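Side-chain contacts in uncharacterized protein (Bacteroides ovatus CL02T12C04, PDB 6PTM), which probably hydrolyses carrageenan from the chain end, as an exo-acting carrageenase of glycoside hydrolase family 42: residues A78-G83 with K182-Y187; Y277-Q282 with K384-A389; G603-N608 with I628-K633. All coordinates share one frame; numbering follows the deposited sequence.

Contact 1: residues A78-G83 with K182-Y187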
loop_
_atom_site.group_PDB
_atom_site.type_symbol
_atom_site.label_atom_id
_atom_site.label_comp_id
_atom_site.label_asym_id
_atom_site.label_seq_id
_atom_site.Cartn_x
_atom_site.Cartn_y
_atom_site.Cartn_z
ATOM N N ALA A 78 22.430 -15.495 -5.583
ATOM C CA ALA A 78 23.075 -16.740 -5.143
ATOM C C ALA A 78 24.460 -16.385 -4.600
ATOM O O ALA A 78 24.770 -16.792 -3.452
ATOM C CB ALA A 78 23.113 -17.715 -6.290
ATOM N N GLU A 79 25.228 -15.579 -5.343
ATOM C CA GLU A 79 26.602 -15.162 -4.928
ATOM C C GLU A 79 26.522 -14.481 -3.570
ATOM O O GLU A 79 27.335 -14.786 -2.729
ATOM C CB GLU A 79 27.233 -14.217 -5.942
ATOM C CG GLU A 79 27.546 -14.915 -7.233
ATOM C CD GLU A 79 27.888 -13.942 -8.334
ATOM O OE1 GLU A 79 27.603 -12.764 -8.188
ATOM O OE2 GLU A 79 28.369 -14.398 -9.345
ATOM N N ILE A 80 25.519 -13.633 -3.353
ATOM C CA ILE A 80 25.382 -12.879 -2.076
ATOM C C ILE A 80 25.065 -13.863 -0.946
ATOM O O ILE A 80 25.694 -13.768 0.111
ATOM C CB ILE A 80 24.329 -11.763 -2.192
ATOM C CG1 ILE A 80 24.838 -10.642 -3.117
ATOM C CG2 ILE A 80 23.956 -11.234 -0.812
ATOM C CD1 ILE A 80 23.794 -9.598 -3.449
ATOM N N PHE A 81 24.119 -14.768 -1.164
ATOM C CA PHE A 81 23.595 -15.623 -0.073
ATOM C C PHE A 81 24.569 -16.759 0.204
ATOM O O PHE A 81 24.415 -17.381 1.256
ATOM C CB PHE A 81 22.191 -16.141 -0.365
ATOM C CG PHE A 81 21.144 -15.188 0.151
ATOM C CD1 PHE A 81 20.694 -14.135 -0.634
ATOM C CD2 PHE A 81 20.654 -15.319 1.439
ATOM C CE1 PHE A 81 19.724 -13.273 -0.149
ATOM C CE2 PHE A 81 19.691 -14.453 1.924
ATOM C CZ PHE A 81 19.239 -13.429 1.133
ATOM N N MET A 82 25.497 -17.045 -0.699
ATOM C CA MET A 82 26.550 -18.034 -0.368
ATOM C C MET A 82 27.375 -17.397 0.759
ATOM O O MET A 82 27.693 -18.101 1.725
ATOM C CB MET A 82 27.437 -18.395 -1.560
ATOM C CG MET A 82 26.752 -19.284 -2.578
ATOM S SD MET A 82 26.235 -20.885 -1.886
ATOM C CE MET A 82 27.834 -21.702 -1.835
ATOM N N GLY A 83 27.710 -16.113 0.642
ATOM C CA GLY A 83 28.482 -15.438 1.697
ATOM C C GLY A 83 27.671 -15.317 2.974
ATOM O O GLY A 83 28.249 -15.471 4.086
ATOM N N LYS A 182 28.084 -1.354 -4.901
ATOM C CA LYS A 182 27.969 -1.837 -6.295
ATOM C C LYS A 182 27.301 -3.229 -6.351
ATOM O O LYS A 182 26.347 -3.393 -7.184
ATOM C CB LYS A 182 29.332 -1.812 -6.988
ATOM C CG LYS A 182 29.208 -1.847 -8.505
ATOM C CD LYS A 182 30.078 -0.825 -9.242
ATOM C CE LYS A 182 31.420 -1.391 -9.653
ATOM N NZ LYS A 182 31.242 -2.578 -10.528
ATOM N N GLU A 183 27.757 -4.194 -5.535
ATOM C CA GLU A 183 27.311 -5.621 -5.560
ATOM C C GLU A 183 25.777 -5.690 -5.387
ATOM O O GLU A 183 25.166 -6.575 -6.016
ATOM C CB GLU A 183 28.062 -6.475 -4.515
ATOM C CG GLU A 183 28.034 -7.990 -4.804
ATOM C CD GLU A 183 28.421 -9.002 -3.708
ATOM O OE1 GLU A 183 28.649 -8.579 -2.529
ATOM O OE2 GLU A 183 28.501 -10.253 -4.024
ATOM N N TYR A 184 25.175 -4.769 -4.620
ATOM C CA TYR A 184 23.744 -4.795 -4.204
ATOM C C TYR A 184 22.877 -3.855 -5.070
ATOM O O TYR A 184 21.657 -4.017 -5.042
ATOM C CB TYR A 184 23.620 -4.453 -2.715
ATOM C CG TYR A 184 24.270 -5.413 -1.734
ATOM C CD1 TYR A 184 24.835 -6.617 -2.124
ATOM C CD2 TYR A 184 24.310 -5.113 -0.380
ATOM C CE1 TYR A 184 25.446 -7.473 -1.209
ATOM C CE2 TYR A 184 24.913 -5.949 0.549
ATOM C CZ TYR A 184 25.497 -7.136 0.133
ATOM O OH TYR A 184 26.075 -7.974 1.041
ATOM N N ILE A 185 23.453 -2.901 -5.814
ATOM C CA ILE A 185 22.656 -1.900 -6.587
ATOM C C ILE A 185 22.641 -2.260 -8.080
ATOM O O ILE A 185 21.870 -1.619 -8.808
ATOM C CB ILE A 185 23.132 -0.448 -6.335
ATOM C CG1 ILE A 185 24.557 -0.224 -6.847
ATOM C CG2 ILE A 185 22.969 -0.072 -4.870
ATOM C CD1 ILE A 185 25.027 1.209 -6.783
ATOM N N GLU A 186 23.463 -3.219 -8.535
ATOM C CA GLU A 186 23.460 -3.673 -9.951
ATOM C C GLU A 186 22.120 -4.336 -10.280
ATOM O O GLU A 186 21.533 -3.972 -11.310
ATOM C CB GLU A 186 24.604 -4.626 -10.242
ATOM C CG GLU A 186 25.864 -3.862 -10.521
ATOM C CD GLU A 186 27.100 -4.705 -10.766
ATOM O OE1 GLU A 186 27.037 -5.937 -10.571
ATOM O OE2 GLU A 186 28.110 -4.106 -11.177
ATOM N N TYR A 187 21.621 -5.222 -9.422
ATOM C CA TYR A 187 20.377 -5.976 -9.736
ATOM C C TYR A 187 19.254 -5.755 -8.719
ATOM O O TYR A 187 18.108 -6.074 -9.083
ATOM C CB TYR A 187 20.709 -7.457 -9.884
ATOM C CG TYR A 187 21.727 -7.705 -10.967
ATOM C CD1 TYR A 187 21.347 -7.751 -12.295
ATOM C CD2 TYR A 187 23.071 -7.864 -10.678
ATOM C CE1 TYR A 187 22.266 -7.956 -13.309
ATOM C CE2 TYR A 187 23.995 -8.117 -11.674
ATOM C CZ TYR A 187 23.595 -8.154 -12.997
ATOM O OH TYR A 187 24.479 -8.378 -14.017
#
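I80 lays the far end of its side chain against the Y184 ring. The methyl CD1 does most of the touching. It sits 3.4 Å from CD1 of Y184, and I80 CD1 is 3.5 Å from Y184 CE1. The methyl meets the CD1-CE1 bond of the ring obliquely. I80 CG1 follows behind, 3.7 Å from Y184 CE1. The branch gets there because I80 CG1 stands beside the backbone N (chi1 -70°) and the chain then runs straight on to CD1. E183 comes in too. Its extended chain lies alongside I80, pointing the other way, with E183 OE2 3.8 Å from I80 CG1, so the aliphatic chain packs against a carboxylate oxygen as well as a ring. The I80-Y184 pair is apolar; the polar groups around it have other partners. Y184 OH is hydrogen-bonded to Y84 OH, which ties the ring to helix 69-90 a turn beyond I80. R76 of the same helix pairs with both E79 and E186 and also bonds E183 O, so one guanidinium bridges the two segments. This would offset the like charges of E79 OE1 and E183 OE2, which lie 4.9 Å apart. On the other segment the Y184 ring also meets W509, with the planes at about 45°. The contact joins the N-terminal helical region to the short helix 182-185, which lies between strands 168-175 and 192-197. Such a helix within the first beta-alpha connection fits a (beta/alpha)8 barrel, the catalytic fold of family GH42.

Contact 2: residues Y277-Q282 with K384-A389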
loop_
_atom_site.group_PDB
_atom_site.type_symbol
_atom_site.label_atom_id
_atom_site.label_comp_id
_atom_site.label_asym_id
_atom_site.label_seq_id
_atom_site.Cartn_x
_atom_site.Cartn_y
_atom_site.Cartn_z
ATOM N N TYR A 277 19.537 22.540 -0.645
ATOM C CA TYR A 277 20.617 21.670 -1.163
ATOM C C TYR A 277 20.046 20.507 -1.982
ATOM O O TYR A 277 20.798 19.944 -2.798
ATOM C CB TYR A 277 21.439 21.118 -0.004
ATOM C CG TYR A 277 22.281 22.143 0.704
ATOM C CD1 TYR A 277 23.457 22.613 0.151
ATOM C CD2 TYR A 277 21.907 22.636 1.939
ATOM C CE1 TYR A 277 24.257 23.526 0.828
ATOM C CE2 TYR A 277 22.684 23.557 2.626
ATOM C CZ TYR A 277 23.879 24.000 2.072
ATOM O OH TYR A 277 24.635 24.923 2.761
ATOM N N MET A 278 18.776 20.153 -1.774
ATOM C CA MET A 278 18.170 18.919 -2.330
ATOM C C MET A 278 17.332 19.281 -3.559
ATOM O O MET A 278 16.992 18.337 -4.326
ATOM C CB MET A 278 17.213 18.241 -1.342
ATOM C CG MET A 278 17.772 18.037 0.007
ATOM S SD MET A 278 16.605 17.129 1.058
ATOM C CE MET A 278 17.218 17.595 2.670
ATOM N N ALA A 279 16.950 20.557 -3.718
ATOM C CA ALA A 279 15.834 20.951 -4.607
ATOM C C ALA A 279 16.163 20.547 -6.048
ATOM O O ALA A 279 17.276 20.869 -6.530
ATOM C CB ALA A 279 15.542 22.428 -4.501
ATOM N N GLY A 280 15.268 19.786 -6.680
ATOM C CA GLY A 280 15.371 19.426 -8.102
ATOM C C GLY A 280 16.244 18.206 -8.307
ATOM O O GLY A 280 16.357 17.752 -9.444
ATOM N N LYS A 281 16.886 17.689 -7.265
ATOM C CA LYS A 281 17.911 16.640 -7.468
ATOM C C LYS A 281 17.223 15.295 -7.716
ATOM O O LYS A 281 16.120 15.039 -7.150
ATOM C CB LYS A 281 18.901 16.659 -6.308
ATOM C CG LYS A 281 19.703 17.961 -6.343
ATOM C CD LYS A 281 20.971 17.995 -5.564
ATOM C CE LYS A 281 21.699 19.310 -5.773
ATOM N NZ LYS A 281 22.824 19.390 -4.816
ATOM N N GLN A 282 17.882 14.439 -8.484
ATOM C CA GLN A 282 17.326 13.116 -8.843
ATOM C C GLN A 282 16.997 12.344 -7.549
ATOM O O GLN A 282 15.979 11.605 -7.587
ATOM C CB GLN A 282 18.280 12.419 -9.812
ATOM C CG GLN A 282 17.848 10.998 -10.204
ATOM C CD GLN A 282 16.648 10.910 -11.124
ATOM O OE1 GLN A 282 15.989 11.918 -11.419
ATOM N NE2 GLN A 282 16.322 9.687 -11.548
ATOM N N LYS A 384 8.302 25.893 -0.442
ATOM C CA LYS A 384 8.980 27.218 -0.393
ATOM C C LYS A 384 10.413 27.101 -0.910
ATOM O O LYS A 384 10.826 28.035 -1.546
ATOM C CB LYS A 384 9.076 27.791 1.018
ATOM C CG LYS A 384 7.736 28.272 1.555
ATOM C CD LYS A 384 7.809 29.019 2.868
ATOM C CE LYS A 384 6.423 29.266 3.439
ATOM N NZ LYS A 384 6.535 29.684 4.845
ATOM N N TYR A 385 11.116 25.995 -0.645
ATOM C CA TYR A 385 12.534 25.792 -1.031
ATOM C C TYR A 385 12.648 24.857 -2.243
ATOM O O TYR A 385 13.615 24.993 -3.004
ATOM C CB TYR A 385 13.320 25.411 0.221
ATOM C CG TYR A 385 13.133 26.433 1.309
ATOM C CD1 TYR A 385 12.206 26.255 2.326
ATOM C CD2 TYR A 385 13.785 27.647 1.231
ATOM C CE1 TYR A 385 11.994 27.221 3.295
ATOM C CE2 TYR A 385 13.579 28.629 2.184
ATOM C CZ TYR A 385 12.669 28.420 3.203
ATOM O OH TYR A 385 12.517 29.400 4.124
ATOM N N ASP A 386 11.682 23.980 -2.496
ATOM C CA ASP A 386 11.707 23.098 -3.701
ATOM C C ASP A 386 10.330 23.110 -4.355
ATOM O O ASP A 386 9.475 22.274 -4.038
ATOM C CB ASP A 386 12.096 21.663 -3.329
ATOM C CG ASP A 386 12.132 20.711 -4.511
ATOM O OD1 ASP A 386 11.820 21.157 -5.624
ATOM O OD2 ASP A 386 12.396 19.517 -4.291
ATOM N N PRO A 387 10.060 24.037 -5.296
ATOM C CA PRO A 387 8.711 24.177 -5.842
ATOM C C PRO A 387 8.255 22.972 -6.695
ATOM O O PRO A 387 7.065 22.858 -6.919
ATOM C CB PRO A 387 8.782 25.487 -6.648
ATOM C CG PRO A 387 10.072 26.160 -6.185
ATOM C CD PRO A 387 11.013 25.011 -5.866
ATOM N N GLN A 388 9.164 22.054 -7.042
ATOM C CA GLN A 388 8.857 20.766 -7.718
ATOM C C GLN A 388 8.637 19.619 -6.700
ATOM O O GLN A 388 8.465 18.495 -7.120
ATOM C CB GLN A 388 9.996 20.395 -8.679
ATOM C CG GLN A 388 10.309 21.465 -9.719
ATOM C CD GLN A 388 9.041 21.913 -10.406
ATOM O OE1 GLN A 388 8.644 23.080 -10.335
ATOM N NE2 GLN A 388 8.365 20.967 -11.048
ATOM N N ALA A 389 8.647 19.860 -5.401
ATOM C CA ALA A 389 8.629 18.767 -4.399
ATOM C C ALA A 389 7.348 17.947 -4.559
ATOM O O ALA A 389 6.261 18.517 -4.599
ATOM C CB ALA A 389 8.739 19.319 -2.998
#
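Two chain turns meet almost backbone to backbone where A279 faces D386, with A279 CA only 4.7 Å from D386 CA. A279 has a side chain small enough for this. Its CB sits 3.5 Å from Y385 O and also touches D386 CB. The D386 carboxylate lies over the A279 backbone, and D386 CG is 3.7 Å from A279 CA. It reaches across with CG anti to the backbone N (chi1 180°). G280 N is near the carboxylate but too far to bond, 3.7 Å from D386 OD2. Both oxygens are held by other groups. D386 OD1 accepts from Q388 N at 3.1 Å, from above the carboxylate plane, which makes an Asx turn. D386 OD2 takes a hydrogen bond from Y288, on strand 288-292. These two bonds fix the rotation of the group. In 277-282 a type II turn runs from M278 to K281, with G280 at positive phi; in 384-389 a type I turn runs from D386 to A389. K281 NZ folds back and donates a hydrogen bond to Y277 O, 2.9 Å away. The turns follow helices 261-278 and 358-385 and lead into the parallel strands 288-292 and 391-394. They fit neighbouring alpha-to-beta turns of a (beta/alpha)8 barrel, as in other GH42 enzymes.

Contact 3: residues G603-N608 with I628-K633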
loop_
_atom_site.group_PDB
_atom_site.type_symbol
_atom_site.label_atom_id
_atom_site.label_comp_id
_atom_site.label_asym_id
_atom_site.label_seq_id
_atom_site.Cartn_x
_atom_site.Cartn_y
_atom_site.Cartn_z
ATOM N N GLY A 603 -15.928 14.030 -1.739
ATOM C CA GLY A 603 -14.733 14.616 -2.369
ATOM C C GLY A 603 -14.466 14.040 -3.746
ATOM O O GLY A 603 -14.126 14.783 -4.673
ATOM N N ILE A 604 -14.629 12.739 -3.913
ATOM C CA ILE A 604 -14.488 12.085 -5.236
ATOM C C ILE A 604 -15.566 12.620 -6.192
ATOM O O ILE A 604 -15.234 12.935 -7.372
ATOM C CB ILE A 604 -14.506 10.550 -5.053
ATOM C CG1 ILE A 604 -13.196 10.059 -4.435
ATOM C CG2 ILE A 604 -14.797 9.823 -6.347
ATOM C CD1 ILE A 604 -13.237 8.626 -3.897
ATOM N N LEU A 605 -16.822 12.700 -5.757
ATOM C CA LEU A 605 -17.902 13.162 -6.671
ATOM C C LEU A 605 -17.596 14.611 -7.050
ATOM O O LEU A 605 -17.827 14.989 -8.213
ATOM C CB LEU A 605 -19.278 13.022 -6.007
ATOM C CG LEU A 605 -20.032 11.730 -6.326
ATOM C CD1 LEU A 605 -19.214 10.511 -5.943
ATOM C CD2 LEU A 605 -21.321 11.681 -5.556
ATOM N N LYS A 606 -17.088 15.417 -6.126
ATOM C CA LYS A 606 -16.878 16.852 -6.451
ATOM C C LYS A 606 -15.621 17.062 -7.291
ATOM O O LYS A 606 -15.591 18.042 -8.002
ATOM C CB LYS A 606 -16.825 17.706 -5.193
ATOM C CG LYS A 606 -18.172 17.735 -4.504
ATOM C CD LYS A 606 -18.258 18.691 -3.355
ATOM C CE LYS A 606 -19.566 19.450 -3.423
ATOM N NZ LYS A 606 -20.030 19.746 -2.055
ATOM N N ASN A 607 -14.610 16.210 -7.198
ATOM C CA ASN A 607 -13.283 16.547 -7.782
ATOM C C ASN A 607 -12.899 15.642 -8.944
ATOM O O ASN A 607 -11.923 15.987 -9.574
ATOM C CB ASN A 607 -12.204 16.486 -6.705
ATOM C CG ASN A 607 -12.408 17.615 -5.721
ATOM O OD1 ASN A 607 -12.087 18.759 -6.043
ATOM N ND2 ASN A 607 -12.988 17.316 -4.565
ATOM N N ASN A 608 -13.553 14.493 -9.140
ATOM C CA ASN A 608 -13.111 13.454 -10.113
ATOM C C ASN A 608 -14.178 13.265 -11.195
ATOM O O ASN A 608 -15.373 13.399 -10.927
ATOM C CB ASN A 608 -12.814 12.118 -9.429
ATOM C CG ASN A 608 -11.631 12.145 -8.486
ATOM O OD1 ASN A 608 -11.017 13.192 -8.287
ATOM N ND2 ASN A 608 -11.337 11.007 -7.864
ATOM N N ILE A 628 -25.386 13.437 1.110
ATOM C CA ILE A 628 -26.712 13.194 0.479
ATOM C C ILE A 628 -26.917 14.185 -0.671
ATOM O O ILE A 628 -27.336 13.738 -1.753
ATOM C CB ILE A 628 -27.810 13.244 1.550
ATOM C CG1 ILE A 628 -27.643 12.053 2.499
ATOM C CG2 ILE A 628 -29.175 13.288 0.884
ATOM C CD1 ILE A 628 -28.498 12.084 3.732
ATOM N N GLU A 629 -26.644 15.476 -0.440
ATOM C CA GLU A 629 -26.743 16.552 -1.461
ATOM C C GLU A 629 -25.844 16.192 -2.642
ATOM O O GLU A 629 -26.273 16.392 -3.786
ATOM C CB GLU A 629 -26.368 17.925 -0.884
ATOM C CG GLU A 629 -27.451 18.502 0.007
ATOM C CD GLU A 629 -27.030 19.677 0.881
ATOM O OE1 GLU A 629 -25.816 20.023 0.904
ATOM O OE2 GLU A 629 -27.922 20.235 1.557
ATOM N N THR A 630 -24.625 15.700 -2.400
ATOM C CA THR A 630 -23.726 15.411 -3.529
ATOM C C THR A 630 -24.263 14.172 -4.259
ATOM O O THR A 630 -24.224 14.158 -5.502
ATOM C CB THR A 630 -22.271 15.346 -3.057
ATOM O OG1 THR A 630 -21.990 16.576 -2.392
ATOM C CG2 THR A 630 -21.289 15.169 -4.183
ATOM N N VAL A 631 -24.770 13.169 -3.541
ATOM C CA VAL A 631 -25.275 11.953 -4.240
ATOM C C VAL A 631 -26.530 12.349 -5.034
ATOM O O VAL A 631 -26.690 11.803 -6.131
ATOM C CB VAL A 631 -25.498 10.775 -3.276
ATOM C CG1 VAL A 631 -26.286 9.652 -3.926
ATOM C CG2 VAL A 631 -24.171 10.283 -2.735
ATOM N N GLN A 632 -27.302 13.345 -4.563
ATOM C CA GLN A 632 -28.514 13.851 -5.279
ATOM C C GLN A 632 -28.071 14.429 -6.621
ATOM O O GLN A 632 -28.721 14.097 -7.665
ATOM C CB GLN A 632 -29.315 14.883 -4.463
ATOM C CG GLN A 632 -30.655 15.275 -5.118
ATOM C CD GLN A 632 -31.528 14.083 -5.423
ATOM O OE1 GLN A 632 -32.006 13.390 -4.522
ATOM N NE2 GLN A 632 -31.692 13.790 -6.711
ATOM N N LYS A 633 -26.998 15.229 -6.622
ATOM C CA LYS A 633 -26.500 15.896 -7.860
ATOM C C LYS A 633 -26.127 14.810 -8.876
ATOM O O LYS A 633 -26.320 15.026 -10.093
ATOM C CB LYS A 633 -25.340 16.867 -7.593
ATOM C CG LYS A 633 -25.728 18.172 -6.910
ATOM C CD LYS A 633 -24.694 19.286 -6.980
#
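Along segment 628-633, T630 is the first residue to meet the other helix, and it carries most of the contact. Its methyl CG2 presses on L605, 3.5 Å from L605 CB, a tight carbon pair. L605 CD2 also closes on it, 3.7 Å from T630 CG2. The methyl faces L605 because T630 OG1 stands beside the backbone N (chi1 -55°) and bonds S626 O one turn back, which leaves CG2 anti to that N. The K606 chain runs roughly perpendicular to the T630 side chain. Its NZ comes within 3.7 Å of T630 OG1 but does not bond it; the ammonium pairs with E602 instead. V631 comes next. Its CB points away from the partner helix, yet L605 CD2 reaches V631 CG2 at 4.2 Å, beside the backbone. The two helix segments run 9.9 Å apart at closest approach, their directions 44° from parallel. Beneath them is a parallel five-stranded sheet. V631 touches F567 and I604 touches R565, both on strand 564-567. Helix 602-607 follows strand 597-600, and helix 625-636 connects strands 614-617 and 640-643, so consecutive beta-alpha-beta crossovers place the pair side by side on one face of the sheet.

The three contacts follow one another along the chain; none nests in or crosses another. Contact 1 comes first. It closes a loop of 98 residues and ties the N-terminal helices to the start of the probable barrel. Contact 2 closes a loop of 101 residues within that barrel, from the end of helix 261-278 to the end of helix 358-385. Contact 3 closes only 19 residues, inside the later alpha/beta domain with its own parallel sheet. Contacts 1 and 2 have centres about 33 Å apart. Contacts 1 and 3 lie on opposite sides of the chain's centre, their centres about 52 Å apart. Thus one contact joins two regions, and the other two each stay within a domain.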